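Local atomic coordinates of protein yjcS (Bacillus subtilis, PDB entry 1Q8B), a protein that is of unknown function but belongs to the antibiotic biosynthesis monooxygenase family and is probably an enzyme of the dimeric alpha-beta barrel type. Residues Ile31-Glu45 against Lys81-Thr93. Residues are numbered along the deposited sequence; the frame is centred on the assembly and turned at random.
Sequences IMKEFKKLEEETNKE and KKHTIDVQKQELT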
ATOM      1  N   ILE A  31      21.776   5.577  -3.147  1.00 26.82           N
ATOM      2  CA  ILE A  31      20.341   5.703  -3.352  1.00 26.01           C
ATOM      3  C   ILE A  31      19.829   4.648  -4.324  1.00 25.67           C
ATOM      4  O   ILE A  31      18.830   3.984  -4.056  1.00 25.29           O
ATOM      5  CB  ILE A  31      19.976   7.115  -3.879  1.00 26.10           C
ATOM      6  CG1 ILE A  31      20.297   8.167  -2.806  1.00 25.61           C
ATOM      7  CG2 ILE A  31      18.496   7.159  -4.273  1.00 25.38           C
ATOM      8  CD1 ILE A  31      20.190   9.610  -3.283  1.00 24.90           C
HETATM    9  N   MSE A  32      20.519   4.478  -5.447  1.00 25.82           N
HETATM   10  CA  MSE A  32      20.089   3.492  -6.428  1.00 26.26           C
HETATM   11  C   MSE A  32      20.097   2.064  -5.900  1.00 26.32           C
HETATM   12  O   MSE A  32      19.295   1.246  -6.336  1.00 26.21           O
HETATM   13  CB  MSE A  32      20.931   3.590  -7.700  1.00 27.04           C
HETATM   14  CG  MSE A  32      20.531   4.749  -8.599  1.00 27.43           C
HETATM   15 SE   MSE A  32      18.599   4.812  -8.963  1.00 31.48          SE
HETATM   16  CE  MSE A  32      18.337   3.000  -9.603  1.00 28.15           C
ATOM     17  N   LYS A  33      20.995   1.755  -4.966  1.00 27.00           N
ATOM     18  CA  LYS A  33      21.036   0.407  -4.401  1.00 27.37           C
ATOM     19  C   LYS A  33      19.730   0.123  -3.677  1.00 26.82           C
ATOM     20  O   LYS A  33      19.214  -0.993  -3.723  1.00 26.78           O
ATOM     21  CB  LYS A  33      22.207   0.252  -3.429  1.00 29.22           C
ATOM     22  CG  LYS A  33      23.540   0.033  -4.117  1.00 31.45           C
ATOM     23  CD  LYS A  33      24.658  -0.177  -3.107  1.00 33.46           C
ATOM     24  CE  LYS A  33      25.961  -0.565  -3.802  1.00 34.73           C
ATOM     25  NZ  LYS A  33      26.405   0.453  -4.799  1.00 35.82           N
ATOM     26  N   GLU A  34      19.197   1.143  -3.010  1.00 26.19           N
ATOM     27  CA  GLU A  34      17.937   1.006  -2.291  1.00 25.05           C
ATOM     28  C   GLU A  34      16.818   0.789  -3.288  1.00 24.07           C
ATOM     29  O   GLU A  34      15.902  -0.000  -3.046  1.00 23.57           O
ATOM     30  CB  GLU A  34      17.654   2.252  -1.448  1.00 25.61           C
ATOM     31  CG  GLU A  34      18.383   2.245  -0.127  1.00 26.44           C
ATOM     32  CD  GLU A  34      18.076   0.992   0.681  1.00 27.29           C
ATOM     33  OE1 GLU A  34      16.923   0.841   1.141  1.00 26.76           O
ATOM     34  OE2 GLU A  34      18.989   0.152   0.844  1.00 28.24           O
ATOM     35  N   PHE A  35      16.891   1.486  -4.418  1.00 23.44           N
ATOM     36  CA  PHE A  35      15.869   1.322  -5.437  1.00 22.69           C
ATOM     37  C   PHE A  35      15.983  -0.031  -6.137  1.00 22.65           C
ATOM     38  O   PHE A  35      14.983  -0.588  -6.583  1.00 22.70           O
ATOM     39  CB  PHE A  35      15.919   2.481  -6.435  1.00 22.03           C
ATOM     40  CG  PHE A  35      15.153   3.687  -5.976  1.00 21.18           C
ATOM     41  CD1 PHE A  35      15.689   4.557  -5.038  1.00 20.94           C
ATOM     42  CD2 PHE A  35      13.854   3.901  -6.413  1.00 20.48           C
ATOM     43  CE1 PHE A  35      14.944   5.610  -4.539  1.00 20.93           C
ATOM     44  CE2 PHE A  35      13.103   4.950  -5.922  1.00 20.03           C
ATOM     45  CZ  PHE A  35      13.647   5.804  -4.982  1.00 20.63           C
ATOM     46  N   LYS A  36      17.193  -0.573  -6.220  1.00 22.29           N
ATOM     47  CA  LYS A  36      17.358  -1.875  -6.844  1.00 22.88           C
ATOM     48  C   LYS A  36      16.800  -2.956  -5.931  1.00 22.52           C
ATOM     49  O   LYS A  36      16.205  -3.923  -6.399  1.00 21.79           O
ATOM     50  CB  LYS A  36      18.829  -2.134  -7.164  1.00 24.21           C
ATOM     51  CG  LYS A  36      19.308  -1.316  -8.356  1.00 26.52           C
ATOM     52  CD  LYS A  36      18.445  -1.619  -9.580  1.00 28.32           C
ATOM     53  CE  LYS A  36      18.638  -0.617 -10.704  1.00 28.96           C
ATOM     54  NZ  LYS A  36      17.716  -0.949 -11.832  1.00 30.17           N
ATOM     55  N   LYS A  37      16.973  -2.793  -4.623  1.00 22.53           N
ATOM     56  CA  LYS A  37      16.432  -3.775  -3.693  1.00 22.91           C
ATOM     57  C   LYS A  37      14.912  -3.697  -3.763  1.00 22.24           C
ATOM     58  O   LYS A  37      14.225  -4.725  -3.772  1.00 22.58           O
ATOM     59  CB  LYS A  37      16.907  -3.497  -2.268  1.00 24.86           C
ATOM     60  CG  LYS A  37      18.418  -3.631  -2.084  1.00 28.38           C
ATOM     61  CD  LYS A  37      18.799  -3.844  -0.623  1.00 30.89           C
ATOM     62  CE  LYS A  37      18.247  -2.741   0.267  1.00 32.90           C
ATOM     63  NZ  LYS A  37      18.470  -3.024   1.719  1.00 35.69           N
ATOM     64  N   LEU A  38      14.390  -2.472  -3.818  1.00 21.23           N
ATOM     65  CA  LEU A  38      12.947  -2.263  -3.914  1.00 20.29           C
ATOM     66  C   LEU A  38      12.430  -2.888  -5.203  1.00 20.09           C
ATOM     67  O   LEU A  38      11.404  -3.563  -5.203  1.00 19.32           O
ATOM     68  CB  LEU A  38      12.611  -0.771  -3.907  1.00 19.93           C
ATOM     69  CG  LEU A  38      11.138  -0.437  -4.162  1.00 19.89           C
ATOM     70  CD1 LEU A  38      10.271  -1.016  -3.051  1.00 19.13           C
ATOM     71  CD2 LEU A  38      10.969   1.070  -4.249  1.00 19.55           C
ATOM     72  N   GLU A  39      13.153  -2.659  -6.299  1.00 20.06           N
ATOM     73  CA  GLU A  39      12.776  -3.204  -7.594  1.00 20.94           C
ATOM     74  C   GLU A  39      12.706  -4.721  -7.537  1.00 21.92           C
ATOM     75  O   GLU A  39      11.780  -5.337  -8.071  1.00 21.59           O
ATOM     76  CB  GLU A  39      13.780  -2.776  -8.675  1.00 20.41           C
ATOM     77  CG  GLU A  39      13.635  -3.565  -9.971  1.00 20.15           C
ATOM     78  CD  GLU A  39      14.356  -2.938 -11.154  1.00 20.62           C
ATOM     79  OE1 GLU A  39      14.446  -3.602 -12.208  1.00 20.86           O
ATOM     80  OE2 GLU A  39      14.820  -1.784 -11.040  1.00 20.90           O
ATOM     81  N   GLU A  40      13.685  -5.325  -6.879  1.00 23.35           N
ATOM     82  CA  GLU A  40      13.724  -6.772  -6.773  1.00 25.27           C
ATOM     83  C   GLU A  40      12.525  -7.333  -6.020  1.00 24.88           C
ATOM     84  O   GLU A  40      11.926  -8.327  -6.437  1.00 24.68           O
ATOM     85  CB  GLU A  40      15.009  -7.217  -6.084  1.00 27.77           C
ATOM     86  CG  GLU A  40      15.241  -8.700  -6.223  1.00 33.10           C
ATOM     87  CD  GLU A  40      16.457  -9.162  -5.467  1.00 36.35           C
ATOM     88  OE1 GLU A  40      17.548  -8.591  -5.700  1.00 38.59           O
ATOM     89  OE2 GLU A  40      16.315 -10.098  -4.646  1.00 38.36           O
ATOM     90  N   GLU A  41      12.169  -6.690  -4.914  1.00 24.59           N
ATOM     91  CA  GLU A  41      11.042  -7.147  -4.115  1.00 24.94           C
ATOM     92  C   GLU A  41       9.668  -6.845  -4.721  1.00 24.23           C
ATOM     93  O   GLU A  41       8.759  -7.672  -4.620  1.00 23.70           O
ATOM     94  CB  GLU A  41      11.128  -6.565  -2.693  1.00 26.25           C
ATOM     95  CG  GLU A  41      12.210  -7.207  -1.828  1.00 28.28           C
ATOM     96  CD  GLU A  41      12.113  -8.734  -1.813  1.00 29.97           C
ATOM     97  OE1 GLU A  41      11.142  -9.273  -1.234  1.00 30.04           O
ATOM     98  OE2 GLU A  41      13.009  -9.395  -2.395  1.00 30.80           O
ATOM     99  N   THR A  42       9.502  -5.687  -5.363  1.00 23.90           N
ATOM    100  CA  THR A  42       8.189  -5.376  -5.931  1.00 23.53           C
ATOM    101  C   THR A  42       7.884  -6.216  -7.175  1.00 22.79           C
ATOM    102  O   THR A  42       6.716  -6.449  -7.491  1.00 22.73           O
ATOM    103  CB  THR A  42       8.001  -3.841  -6.241  1.00 23.39           C
ATOM    104  OG1 THR A  42       8.451  -3.542  -7.558  1.00 25.67           O
ATOM    105  CG2 THR A  42       8.773  -2.994  -5.265  1.00 22.28           C
ATOM    106  N   ASN A  43       8.912  -6.689  -7.876  1.00 22.32           N
ATOM    107  CA  ASN A  43       8.667  -7.533  -9.045  1.00 22.26           C
ATOM    108  C   ASN A  43       8.114  -8.886  -8.609  1.00 22.40           C
ATOM    109  O   ASN A  43       7.567  -9.632  -9.414  1.00 22.48           O
ATOM    110  CB  ASN A  43       9.941  -7.738  -9.866  1.00 21.37           C
ATOM    111  CG  ASN A  43      10.147  -6.646 -10.903  1.00 21.38           C
ATOM    112  OD1 ASN A  43      10.968  -5.749 -10.724  1.00 21.94           O
ATOM    113  ND2 ASN A  43       9.387  -6.711 -11.990  1.00 20.08           N
ATOM    114  N   LYS A  44       8.257  -9.193  -7.327  1.00 23.43           N
ATOM    115  CA  LYS A  44       7.752 -10.448  -6.784  1.00 24.61           C
ATOM    116  C   LYS A  44       6.309 -10.295  -6.308  1.00 24.75           C
ATOM    117  O   LYS A  44       5.647 -11.292  -6.020  1.00 25.18           O
ATOM    118  CB  LYS A  44       8.605 -10.916  -5.606  1.00 25.51           C
ATOM    119  CG  LYS A  44      10.044 -11.263  -5.939  1.00 27.07           C
ATOM    120  CD  LYS A  44      10.789 -11.570  -4.648  1.00 28.54           C
ATOM    121  CE  LYS A  44      12.269 -11.793  -4.863  1.00 29.66           C
ATOM    122  NZ  LYS A  44      12.962 -11.927  -3.544  1.00 31.24           N
ATOM    123  N   GLU A  45       5.828  -9.056  -6.199  1.00 24.43           N
ATOM    124  CA  GLU A  45       4.452  -8.832  -5.768  1.00 24.41           C
ATOM    125  C   GLU A  45       3.562  -9.454  -6.826  1.00 25.29           C
ATOM    126  O   GLU A  45       3.843  -9.355  -8.023  1.00 24.85           O
ATOM    127  CB  GLU A  45       4.133  -7.343  -5.657  1.00 23.59           C
ATOM    128  CG  GLU A  45       5.007  -6.580  -4.681  1.00 23.12           C
ATOM    129  CD  GLU A  45       4.630  -5.108  -4.595  1.00 22.48           C
ATOM    130  OE1 GLU A  45       5.442  -4.315  -4.068  1.00 22.22           O
ATOM    131  OE2 GLU A  45       3.523  -4.746  -5.049  1.00 21.74           O
ATOM    132  N   LYS A  81       3.074  -2.710   1.312  1.00 20.41           N
ATOM    133  CA  LYS A  81       4.163  -3.661   1.517  1.00 21.03           C
ATOM    134  C   LYS A  81       5.259  -3.020   2.353  1.00 22.04           C
ATOM    135  O   LYS A  81       5.551  -1.834   2.197  1.00 22.63           O
ATOM    136  CB  LYS A  81       4.757  -4.087   0.176  1.00 20.56           C
ATOM    137  CG  LYS A  81       3.759  -4.649  -0.814  1.00 20.21           C
ATOM    138  CD  LYS A  81       3.127  -5.918  -0.304  1.00 18.96           C
ATOM    139  CE  LYS A  81       2.301  -6.561  -1.393  1.00 19.18           C
ATOM    140  NZ  LYS A  81       1.624  -7.798  -0.906  1.00 19.43           N
ATOM    141  N   LYS A  82       5.874  -3.803   3.231  1.00 22.92           N
ATOM    142  CA  LYS A  82       6.934  -3.288   4.082  1.00 23.54           C
ATOM    143  C   LYS A  82       8.174  -2.877   3.291  1.00 23.17           C
ATOM    144  O   LYS A  82       8.840  -1.911   3.653  1.00 23.45           O
ATOM    145  CB  LYS A  82       7.336  -4.324   5.133  1.00 25.52           C
ATOM    146  CG  LYS A  82       8.496  -3.855   5.997  1.00 27.62           C
ATOM    147  CD  LYS A  82       9.052  -4.946   6.897  1.00 29.43           C
ATOM    148  CE  LYS A  82      10.197  -4.392   7.739  1.00 29.84           C
ATOM    149  NZ  LYS A  82       9.718  -3.221   8.546  1.00 31.55           N
ATOM    150  N   HIS A  83       8.495  -3.605   2.222  1.00 22.89           N
ATOM    151  CA  HIS A  83       9.675  -3.260   1.429  1.00 22.24           C
ATOM    152  C   HIS A  83       9.508  -1.902   0.760  1.00 21.97           C
ATOM    153  O   HIS A  83      10.485  -1.195   0.511  1.00 22.48           O
ATOM    154  CB  HIS A  83      10.006  -4.346   0.381  1.00 21.95           C
ATOM    155  CG  HIS A  83       8.879  -4.684  -0.549  1.00 22.27           C
ATOM    156  ND1 HIS A  83       8.242  -5.907  -0.528  1.00 21.26           N
ATOM    157  CD2 HIS A  83       8.306  -3.980  -1.554  1.00 22.11           C
ATOM    158  CE1 HIS A  83       7.326  -5.942  -1.479  1.00 21.34           C
ATOM    159  NE2 HIS A  83       7.345  -4.785  -2.117  1.00 21.57           N
ATOM    160  N   THR A  84       8.264  -1.530   0.488  1.00 21.41           N
ATOM    161  CA  THR A  84       7.989  -0.240  -0.120  1.00 20.67           C
ATOM    162  C   THR A  84       8.088   0.839   0.953  1.00 21.07           C
ATOM    163  O   THR A  84       8.784   1.835   0.780  1.00 21.30           O
ATOM    164  CB  THR A  84       6.591  -0.208  -0.731  1.00 19.83           C
ATOM    165  OG1 THR A  84       6.485  -1.236  -1.722  1.00 19.73           O
ATOM    166  CG2 THR A  84       6.328   1.135  -1.379  1.00 19.63           C
ATOM    167  N   ILE A  85       7.405   0.629   2.074  1.00 21.71           N
ATOM    168  CA  ILE A  85       7.417   1.595   3.169  1.00 22.17           C
ATOM    169  C   ILE A  85       8.828   1.835   3.717  1.00 22.80           C
ATOM    170  O   ILE A  85       9.155   2.946   4.139  1.00 23.18           O
ATOM    171  CB  ILE A  85       6.481   1.135   4.309  1.00 21.82           C
ATOM    172  CG1 ILE A  85       5.039   1.106   3.804  1.00 21.84           C
ATOM    173  CG2 ILE A  85       6.600   2.070   5.498  1.00 22.15           C
ATOM    174  CD1 ILE A  85       4.064   0.436   4.753  1.00 21.99           C
ATOM    175  N   ASP A  86       9.667   0.801   3.703  1.00 23.30           N
ATOM    176  CA  ASP A  86      11.040   0.933   4.186  1.00 24.13           C
ATOM    177  C   ASP A  86      11.804   2.013   3.413  1.00 24.38           C
ATOM    178  O   ASP A  86      12.529   2.813   4.000  1.00 24.64           O
ATOM    179  CB  ASP A  86      11.775  -0.403   4.060  1.00 25.59           C
ATOM    180  CG  ASP A  86      11.454  -1.362   5.195  1.00 26.93           C
ATOM    181  OD1 ASP A  86      11.830  -2.552   5.090  1.00 27.04           O
ATOM    182  OD2 ASP A  86      10.839  -0.922   6.195  1.00 28.27           O
ATOM    183  N   VAL A  87      11.648   2.031   2.095  1.00 24.53           N
ATOM    184  CA  VAL A  87      12.322   3.027   1.264  1.00 24.83           C
ATOM    185  C   VAL A  87      11.681   4.397   1.499  1.00 25.65           C
ATOM    186  O   VAL A  87      12.356   5.424   1.565  1.00 25.03           O
ATOM    187  CB  VAL A  87      12.204   2.666  -0.238  1.00 24.40           C
ATOM    188  CG1 VAL A  87      12.865   3.741  -1.095  1.00 24.22           C
ATOM    189  CG2 VAL A  87      12.843   1.317  -0.494  1.00 24.02           C
ATOM    190  N   GLN A  88      10.361   4.384   1.633  1.00 26.68           N
ATOM    191  CA  GLN A  88       9.567   5.585   1.849  1.00 27.73           C
ATOM    192  C   GLN A  88      10.004   6.328   3.116  1.00 27.35           C
ATOM    193  O   GLN A  88      10.148   7.552   3.115  1.00 27.44           O
ATOM    194  CB  GLN A  88       8.100   5.170   1.940  1.00 29.57           C
ATOM    195  CG  GLN A  88       7.090   6.263   1.744  1.00 32.34           C
ATOM    196  CD  GLN A  88       5.672   5.709   1.635  1.00 34.55           C
ATOM    197  OE1 GLN A  88       4.695   6.466   1.622  1.00 36.17           O
ATOM    198  NE2 GLN A  88       5.554   4.380   1.554  1.00 35.12           N
ATOM    199  N   LYS A  89      10.227   5.578   4.188  1.00 26.98           N
ATOM    200  CA  LYS A  89      10.641   6.151   5.463  1.00 26.58           C
ATOM    201  C   LYS A  89      11.993   6.856   5.400  1.00 26.29           C
ATOM    202  O   LYS A  89      12.326   7.643   6.284  1.00 26.37           O
ATOM    203  CB  LYS A  89      10.665   5.051   6.528  1.00 27.35           C
ATOM    204  CG  LYS A  89       9.292   4.446   6.792  1.00 28.33           C
ATOM    205  CD  LYS A  89       9.372   3.069   7.436  1.00 30.11           C
ATOM    206  CE  LYS A  89       9.990   3.111   8.824  1.00 31.17           C
ATOM    207  NZ  LYS A  89       9.966   1.758   9.462  1.00 31.77           N
ATOM    208  N   GLN A  90      12.767   6.577   4.354  1.00 25.96           N
ATOM    209  CA  GLN A  90      14.085   7.190   4.180  1.00 25.58           C
ATOM    210  C   GLN A  90      13.997   8.598   3.598  1.00 25.55           C
ATOM    211  O   GLN A  90      14.974   9.345   3.614  1.00 25.57           O
ATOM    212  CB  GLN A  90      14.964   6.309   3.283  1.00 25.37           C
ATOM    213  CG  GLN A  90      15.300   4.971   3.915  1.00 25.65           C
ATOM    214  CD  GLN A  90      16.183   4.107   3.045  1.00 25.51           C
ATOM    215  OE1 GLN A  90      17.291   4.497   2.687  1.00 26.74           O
ATOM    216  NE2 GLN A  90      15.698   2.923   2.705  1.00 25.63           N
ATOM    217  N   GLU A  91      12.826   8.948   3.074  1.00 25.18           N
ATOM    218  CA  GLU A  91      12.601  10.269   2.502  1.00 25.42           C
ATOM    219  C   GLU A  91      13.695  10.653   1.516  1.00 24.62           C
ATOM    220  O   GLU A  91      14.261  11.741   1.603  1.00 24.73           O
ATOM    221  CB  GLU A  91      12.549  11.310   3.615  1.00 27.10           C
ATOM    222  CG  GLU A  91      11.546  11.000   4.699  1.00 30.39           C
ATOM    223  CD  GLU A  91      11.757  11.854   5.935  1.00 32.48           C
ATOM    224  OE1 GLU A  91      10.962  11.717   6.890  1.00 34.26           O
ATOM    225  OE2 GLU A  91      12.718  12.658   5.955  1.00 34.25           O
ATOM    226  N   LEU A  92      13.984   9.768   0.572  1.00 23.56           N
ATOM    227  CA  LEU A  92      15.026  10.021  -0.413  1.00 23.05           C
ATOM    228  C   LEU A  92      14.510  10.790  -1.618  1.00 22.78           C
ATOM    229  O   LEU A  92      15.268  11.501  -2.279  1.00 22.93           O
ATOM    230  CB  LEU A  92      15.614   8.695  -0.887  1.00 22.68           C
ATOM    231  CG  LEU A  92      16.208   7.797   0.201  1.00 23.02           C
ATOM    232  CD1 LEU A  92      16.466   6.398  -0.360  1.00 22.42           C
ATOM    233  CD2 LEU A  92      17.485   8.440   0.738  1.00 22.88           C
ATOM    234  N   THR A  93      13.216  10.655  -1.892  1.00 22.32           N
ATOM    235  CA  THR A  93      12.608  11.299  -3.052  1.00 22.00           C
ATOM    236  C   THR A  93      11.188  11.812  -2.817  1.00 22.01           C
ATOM    237  O   THR A  93      10.611  11.660  -1.743  1.00 22.01           O
ATOM    238  CB  THR A  93      12.485  10.297  -4.230  1.00 21.97           C
ATOM    239  OG1 THR A  93      11.652   9.200  -3.823  1.00 21.74           O
ATOM    240  CG2 THR A  93      13.846   9.754  -4.643  1.00 21.17           C
TER
HETATM  241  O   HOH W   1       9.690  -8.198   0.380  1.00 30.77           O
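E45 OE1 is gripped by two histidines at once: H83 NE2 donates to it across the contact at 2.8 Å, and ND1 of H78, in the preceding helix, also bonds to it. The bond from H83 is nearly straight (167°) and runs in the imidazole plane, reaching the oxygen on its anti side. This His-carboxylate pair closes one end of an antiparallel helix pair, 31-42 against 82-88, whose axes come within 9.6 Å in the ferredoxin-like fold of the dimeric alpha-beta barrel clan; helix 31-42 also packs on the four-stranded sheet through side chains such as F35, which touches L20 and I63. A chi1 of 55°, with CG between backbone N and carbonyl carbon, places the H83 ring between E41 CB and K81 CB, with NE2 facing E45. E41 CB sits over one face in a CH-pi contact, 3.7 Å from the ring centroid, while K81 CB lies against the opposite face, near the rim, and L38 CD1 lies at the edge. The NE2 bond and the contacts on both faces hold the imidazole in place, and a water lies 2.9 Å from H83 ND1. Midway along, V87 turns CG2 onto L38 CB at 4.0 Å, and L38 CD1 packs against the first turn of helix 82-88, 3.8 Å from T84 CA. Farther on, the F35 ring meets T93 CG2 through CZ at 4.0 Å. Toward the other end of the pair, E34 bends back at chi2 (-55°) and crosses Q90 at about a right angle. K37 NZ forms a salt bridge with E34 OE2, while E34 OE1 accepts a hydrogen bond from Q90 NE2 at 2.9 Å, from above the carboxylate plane but within the plane of the amide.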